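Putative rRNA methylase (Clostridium thermocellum ATCC 27405, PDB 3EEY) binds S-adenosylmethionine and probably acts as a methyltransferase, with ribosomal RNA as its presumed substrate. Local coordinates at residues V97-G102 with G133-V138. Residues are numbered along the deposited sequence; the frame is centred on the assembly and turned at random.
Sequences VMFNLG and GIITVV. With SAM (S-adenosylmethionine), chain K.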
ATOM      1  N   VAL A  97       9.761   7.662 -11.870  1.00 38.21           N
ATOM      2  CA  VAL A  97      10.858   6.738 -12.150  1.00 33.66           C
ATOM      3  C   VAL A  97      10.423   5.348 -11.693  1.00 35.68           C
ATOM      4  O   VAL A  97       9.895   5.193 -10.602  1.00 41.05           O
ATOM      5  CB  VAL A  97      12.185   7.137 -11.439  1.00 36.38           C
ATOM      6  CG1 VAL A  97      13.363   6.332 -11.982  1.00 25.31           C
ATOM      7  CG2 VAL A  97      12.489   8.612 -11.602  1.00 32.40           C
ATOM      8  N   MET A  98      10.634   4.341 -12.532  1.00 38.01           N
ATOM      9  CA  MET A  98      10.301   2.975 -12.168  1.00 29.72           C
ATOM     10  C   MET A  98      11.570   2.140 -11.982  1.00 32.67           C
ATOM     11  O   MET A  98      12.433   2.100 -12.859  1.00 38.40           O
ATOM     12  CB  MET A  98       9.357   2.329 -13.198  1.00 31.01           C
ATOM     13  CG  MET A  98       7.993   3.013 -13.372  1.00 27.98           C
ATOM     14  SD  MET A  98       6.884   2.173 -14.549  1.00 20.11           S
ATOM     15  CE  MET A  98       6.082   0.951 -13.555  1.00 20.89           C
ATOM     16  N   PHE A  99      11.681   1.497 -10.823  1.00 37.25           N
ATOM     17  CA  PHE A  99      12.739   0.513 -10.558  1.00 28.05           C
ATOM     18  C   PHE A  99      12.131  -0.866 -10.416  1.00 22.90           C
ATOM     19  O   PHE A  99      11.129  -1.057  -9.713  1.00 25.01           O
ATOM     20  CB  PHE A  99      13.487   0.839  -9.265  1.00 30.26           C
ATOM     21  CG  PHE A  99      14.424   1.990  -9.380  1.00 24.53           C
ATOM     22  CD1 PHE A  99      15.759   1.784  -9.702  1.00 22.02           C
ATOM     23  CD2 PHE A  99      13.982   3.281  -9.161  1.00 25.19           C
ATOM     24  CE1 PHE A  99      16.628   2.849  -9.800  1.00 28.26           C
ATOM     25  CE2 PHE A  99      14.845   4.354  -9.253  1.00 26.03           C
ATOM     26  CZ  PHE A  99      16.162   4.147  -9.580  1.00 20.23           C
ATOM     27  N   ASN A 100      12.745  -1.828 -11.083  1.00 30.54           N
ATOM     28  CA  ASN A 100      12.365  -3.223 -10.956  1.00 35.71           C
ATOM     29  C   ASN A 100      13.632  -4.019 -10.653  1.00 37.33           C
ATOM     30  O   ASN A 100      14.444  -4.259 -11.538  1.00 48.36           O
ATOM     31  CB  ASN A 100      11.709  -3.671 -12.258  1.00 44.54           C
ATOM     32  CG  ASN A 100      10.660  -4.724 -12.051  1.00 48.18           C
ATOM     33  OD1 ASN A 100      10.974  -5.904 -11.947  1.00 61.08           O
ATOM     34  ND2 ASN A 100       9.399  -4.307 -11.998  1.00 52.03           N
ATOM     35  N   LEU A 101      13.812  -4.404  -9.394  1.00 41.80           N
ATOM     36  CA  LEU A 101      15.109  -4.881  -8.909  1.00 38.11           C
ATOM     37  C   LEU A 101      15.291  -6.390  -8.985  1.00 48.79           C
ATOM     38  O   LEU A 101      14.467  -7.143  -8.488  1.00 57.66           O
ATOM     39  CB  LEU A 101      15.342  -4.417  -7.467  1.00 36.63           C
ATOM     40  CG  LEU A 101      15.293  -2.923  -7.152  1.00 26.66           C
ATOM     41  CD1 LEU A 101      15.742  -2.721  -5.713  1.00 38.39           C
ATOM     42  CD2 LEU A 101      16.185  -2.158  -8.106  1.00 24.46           C
ATOM     43  N   GLY A 102      16.403  -6.814  -9.580  1.00 59.37           N
ATOM     44  CA  GLY A 102      16.744  -8.231  -9.727  1.00 64.56           C
ATOM     45  C   GLY A 102      17.498  -8.475 -11.022  1.00 69.78           C
ATOM     46  O   GLY A 102      18.181  -7.580 -11.519  1.00 69.34           O
ATOM     47  N   GLY A 133       5.994  14.206  -7.585  1.00 46.03           N
ATOM     48  CA  GLY A 133       6.415  13.109  -8.457  1.00 40.08           C
ATOM     49  C   GLY A 133       6.620  11.823  -7.681  1.00 40.44           C
ATOM     50  O   GLY A 133       6.692  11.860  -6.466  1.00 30.96           O
ATOM     51  N   ILE A 134       6.727  10.691  -8.382  1.00 38.18           N
ATOM     52  CA  ILE A 134       6.768   9.374  -7.726  1.00 34.10           C
ATOM     53  C   ILE A 134       7.885   8.471  -8.236  1.00 29.52           C
ATOM     54  O   ILE A 134       8.219   8.491  -9.406  1.00 34.76           O
ATOM     55  CB  ILE A 134       5.372   8.660  -7.787  1.00 33.57           C
ATOM     56  CG1 ILE A 134       5.329   7.430  -6.877  1.00 29.76           C
ATOM     57  CG2 ILE A 134       4.991   8.256  -9.229  1.00 38.21           C
ATOM     58  CD1 ILE A 134       4.199   7.413  -5.893  1.00 34.28           C
ATOM     59  N   ILE A 135       8.490   7.711  -7.335  1.00 34.74           N
ATOM     60  CA  ILE A 135       9.360   6.605  -7.704  1.00 28.94           C
ATOM     61  C   ILE A 135       8.683   5.350  -7.185  1.00 36.94           C
ATOM     62  O   ILE A 135       8.271   5.312  -6.029  1.00 37.80           O
ATOM     63  CB  ILE A 135      10.769   6.723  -7.068  1.00 31.53           C
ATOM     64  CG1 ILE A 135      11.484   7.972  -7.579  1.00 33.96           C
ATOM     65  CG2 ILE A 135      11.625   5.467  -7.356  1.00 16.18           C
ATOM     66  CD1 ILE A 135      12.514   8.537  -6.625  1.00 36.58           C
ATOM     67  N   THR A 136       8.547   4.336  -8.040  1.00 31.80           N
ATOM     68  CA  THR A 136       8.138   3.014  -7.578  1.00 38.07           C
ATOM     69  C   THR A 136       9.318   2.044  -7.665  1.00 31.47           C
ATOM     70  O   THR A 136      10.083   2.078  -8.620  1.00 37.52           O
ATOM     71  CB  THR A 136       6.932   2.463  -8.366  1.00 40.43           C
ATOM     72  OG1 THR A 136       7.301   2.284  -9.735  1.00 32.39           O
ATOM     73  CG2 THR A 136       5.743   3.415  -8.276  1.00 30.14           C
ATOM     74  N   VAL A 137       9.479   1.220  -6.637  1.00 31.68           N
ATOM     75  CA  VAL A 137      10.550   0.223  -6.568  1.00 26.22           C
ATOM     76  C   VAL A 137       9.923  -1.139  -6.256  1.00 23.54           C
ATOM     77  O   VAL A 137       9.424  -1.370  -5.152  1.00 31.14           O
ATOM     78  CB  VAL A 137      11.603   0.583  -5.474  1.00 30.57           C
ATOM     79  CG1 VAL A 137      12.836  -0.300  -5.584  1.00 31.77           C
ATOM     80  CG2 VAL A 137      12.000   2.045  -5.552  1.00 25.00           C
ATOM     81  N   VAL A 138       9.903  -2.033  -7.245  1.00 35.79           N
ATOM     82  CA  VAL A 138       9.497  -3.410  -6.997  1.00 21.37           C
ATOM     83  C   VAL A 138      10.767  -4.191  -6.641  1.00 32.07           C
ATOM     84  O   VAL A 138      11.686  -4.290  -7.443  1.00 34.55           O
ATOM     85  CB  VAL A 138       8.742  -4.038  -8.201  1.00 32.38           C
ATOM     86  CG1 VAL A 138       8.273  -5.446  -7.868  1.00 20.90           C
ATOM     87  CG2 VAL A 138       7.540  -3.189  -8.580  1.00 19.61           C
TER
HETATM   88  N   SAM K 300      11.143  -3.813 -15.910  1.00 55.01           N
HETATM   89  CA  SAM K 300      11.864  -4.971 -16.527  1.00 64.02           C
HETATM   90  C   SAM K 300      10.994  -5.718 -17.541  1.00 62.82           C
HETATM   91  O   SAM K 300      11.247  -6.874 -17.899  1.00 62.55           O
HETATM   92  OXT SAM K 300      10.015  -5.164 -18.040  1.00 68.37           O
HETATM   93  CB  SAM K 300      12.422  -5.891 -15.447  1.00 60.84           C
HETATM   94  CG  SAM K 300      13.777  -5.424 -14.925  1.00 54.72           C
HETATM   95  SD  SAM K 300      14.880  -6.782 -14.447  1.00 40.18           S
HETATM   96  CE  SAM K 300      14.082  -7.327 -12.912  1.00 61.42           C
HETATM   97  C5' SAM K 300      16.320  -5.844 -13.867  1.00 51.26           C
HETATM   98  C4' SAM K 300      17.057  -5.201 -15.045  1.00 50.71           C
HETATM   99  O4' SAM K 300      17.927  -4.175 -14.606  1.00 46.78           O
HETATM  100  C3' SAM K 300      17.905  -6.207 -15.820  1.00 52.41           C
HETATM  101  O3' SAM K 300      17.578  -6.108 -17.187  1.00 47.92           O
HETATM  102  C2' SAM K 300      19.339  -5.782 -15.570  1.00 53.28           C
HETATM  103  O2' SAM K 300      20.190  -6.017 -16.676  1.00 46.74           O
HETATM  104  C1' SAM K 300      19.164  -4.295 -15.282  1.00 44.92           C
HETATM  105  N9  SAM K 300      20.262  -3.708 -14.488  1.00 44.64           N
HETATM  106  C8  SAM K 300      21.131  -4.333 -13.625  1.00 39.33           C
HETATM  107  N7  SAM K 300      21.978  -3.400 -13.124  1.00 41.58           N
HETATM  108  C5  SAM K 300      21.657  -2.197 -13.660  1.00 36.22           C
HETATM  109  C6  SAM K 300      22.180  -0.916 -13.513  1.00 31.10           C
HETATM  110  N6  SAM K 300      23.207  -0.665 -12.704  1.00 42.74           N
HETATM  111  N1  SAM K 300      21.619   0.117 -14.229  1.00 46.60           N
HETATM  112  C2  SAM K 300      20.558  -0.085 -15.085  1.00 30.90           C
HETATM  113  N3  SAM K 300      20.042  -1.349 -15.216  1.00 39.95           N
HETATM  114  C4  SAM K 300      20.583  -2.383 -14.522  1.00 33.83           C
HETATM  115  O   HOH W   1       8.591   0.036 -10.523  1.00 26.37           O
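V97-L101 and G133-V138 run parallel, 9° apart, as neighbouring central strands of the Rossmann-like methyltransferase sheet, linked by five backbone hydrogen bonds from V97 N to I134 O (3.0 Å) through to L101 N to V138 O (2.9 Å). V97, F99 and I135 pack on helix 115-128, part of the crossover joining the strands; V137 lies on the same face. I135 CG2, set anti to its backbone N, meets the F99 ring at its edge, 3.7 Å from CD2. V137 CG1 touches both F99 CB and, at 3.8 Å, L101 CD1. On the other face T136 OG1 sits between its backbone N and carbonyl carbon (chi1 64°), alongside M98 CG, and hydrogen-bonds a water at 2.7 Å; this water donates to F99 O, which also accepts V138 N, so the buried carbonyl holds two donors. N100 ND2 lies 3.9 Å from V138 CB, while OD1 is 3.6 Å from the methyl carbon CE of S-adenosylmethionine. At the carboxyl ends of these parallel strands, the bonds of F99 O and L101 N to V138 bracket N100, whose own N is held by T30 OG1; its OD1 and O probably attract and help orient the methyl of the positively charged sulfonium.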